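Local coordinates for protein tryptophanyl-tRNA synthetase (PDB 3TZL) that probably joins tryptophan to its cognate tRNA at the expense of ATP, as a homodimeric class I aminoacyl-tRNA synthetase, at residues 220-223 with 227-230. Residues are numbered along the deposited sequence; the frame is centred on the assembly and turned at random.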
loop_
_atom_site.group_PDB
_atom_site.type_symbol
_atom_site.label_atom_id
_atom_site.label_comp_id
_atom_site.label_asym_id
_atom_site.label_seq_id
_atom_site.Cartn_x
_atom_site.Cartn_y
_atom_site.Cartn_z
ATOM N N ASP B 220 -6.532 48.123 -23.276
ATOM C CA ASP B 220 -7.600 48.933 -23.856
ATOM C C ASP B 220 -7.056 49.728 -25.027
ATOM O O ASP B 220 -5.861 50.001 -25.102
ATOM C CB ASP B 220 -8.173 49.917 -22.832
ATOM C CG ASP B 220 -8.607 49.244 -21.546
ATOM O OD1 ASP B 220 -8.901 48.029 -21.573
ATOM O OD2 ASP B 220 -8.652 49.938 -20.504
ATOM N N SER B 221 -7.938 50.113 -25.937
ATOM C CA SER B 221 -7.529 50.950 -27.050
ATOM C C SER B 221 -7.506 52.406 -26.632
ATOM O O SER B 221 -8.450 53.149 -26.905
ATOM C CB SER B 221 -8.464 50.774 -28.243
ATOM O OG SER B 221 -8.398 49.456 -28.733
ATOM N N THR B 222 -6.427 52.806 -25.970
ATOM C CA THR B 222 -6.219 54.201 -25.626
ATOM C C THR B 222 -4.952 54.659 -26.326
ATOM O O THR B 222 -3.924 53.969 -26.278
ATOM C CB THR B 222 -6.054 54.389 -24.112
ATOM O OG1 THR B 222 -7.260 53.998 -23.442
ATOM C CG2 THR B 222 -5.752 55.836 -23.783
ATOM N N ALA B 223 -5.035 55.815 -26.977
ATOM C CA ALA B 223 -3.907 56.396 -27.686
ATOM C C ALA B 223 -2.664 56.452 -26.801
ATOM O O ALA B 223 -2.760 56.526 -25.572
ATOM C CB ALA B 223 -4.264 57.779 -28.205
ATOM N N PRO B 227 -3.828 59.681 -21.021
ATOM C CA PRO B 227 -3.930 59.049 -19.705
ATOM C C PRO B 227 -4.581 57.677 -19.790
ATOM O O PRO B 227 -5.527 57.486 -20.555
ATOM C CB PRO B 227 -4.836 60.013 -18.932
ATOM C CG PRO B 227 -4.546 61.332 -19.536
ATOM C CD PRO B 227 -4.362 61.056 -21.003
ATOM N N LYS B 228 -4.056 56.733 -19.012
ATOM C CA LYS B 228 -4.578 55.381 -18.977
ATOM C C LYS B 228 -5.376 55.160 -17.696
ATOM O O LYS B 228 -5.082 55.742 -16.651
ATOM C CB LYS B 228 -3.434 54.366 -19.068
ATOM C CG LYS B 228 -2.426 54.645 -20.181
ATOM C CD LYS B 228 -3.053 54.542 -21.554
ATOM C CE LYS B 228 -2.005 54.608 -22.653
ATOM N NZ LYS B 228 -1.352 55.942 -22.740
ATOM N N ASP B 229 -6.395 54.316 -17.786
ATOM C CA ASP B 229 -7.223 53.994 -16.637
ATOM C C ASP B 229 -6.664 52.772 -15.916
ATOM O O ASP B 229 -6.822 51.636 -16.377
ATOM C CB ASP B 229 -8.663 53.736 -17.077
ATOM C CG ASP B 229 -9.555 53.340 -15.924
ATOM O OD1 ASP B 229 -9.283 53.793 -14.789
ATOM O OD2 ASP B 229 -10.522 52.581 -16.149
ATOM N N HIS B 230 -6.015 53.014 -14.780
ATOM C CA HIS B 230 -5.336 51.963 -14.027
ATOM C C HIS B 230 -6.308 51.005 -13.337
ATOM O O HIS B 230 -5.924 49.920 -12.923
ATOM C CB HIS B 230 -4.368 52.578 -13.005
ATOM C CG HIS B 230 -5.039 53.453 -11.991
ATOM N ND1 HIS B 230 -5.361 54.770 -12.239
ATOM C CD2 HIS B 230 -5.454 53.197 -10.728
ATOM C CE1 HIS B 230 -5.943 55.289 -11.172
ATOM N NE2 HIS B 230 -6.011 54.354 -10.240
#
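Lys228 NZ donates a hydrogen bond to the backbone O of Ala223 at 3.2 Å, approaching in the carbonyl plane with a C=O...N angle of 146°. The same ammonium group also bonds Asp226 O, its strongest partner, and the carbonyl oxygens of Leu224 and Glu260. Four backbone oxygens thus share the three N-H of this buried lysine, which illustrates how one side chain can join main-chain oxygens of a loop. Bends at chi2 and chi4, -64° and -67°, turn the chain back so that its end reaches 220-223, although CB does not point there. On the way the lysine's methylenes lie alongside the Thr222 side chain, the two running antiparallel. Thr222 offers its methyl: CG2 lies 3.7 Å from Lys228 CD and 3.6 Å from Pro227 O. Tyr262 of helix 262-276 touches both Thr222 and Lys228, and Phe265 adds to the lysine's surroundings. Lys228 thus closes the connection between helices 207-215 and 234-239 on itself and, through Glu260 O and a backbone bond with Tyr255, joins it to helix 245-257 and the link to helix 262-276, well away from the tryptophan and nucleotide pockets. The gathering of main-chain oxygens round the ammonium would be expected to favour its positive charge despite burial.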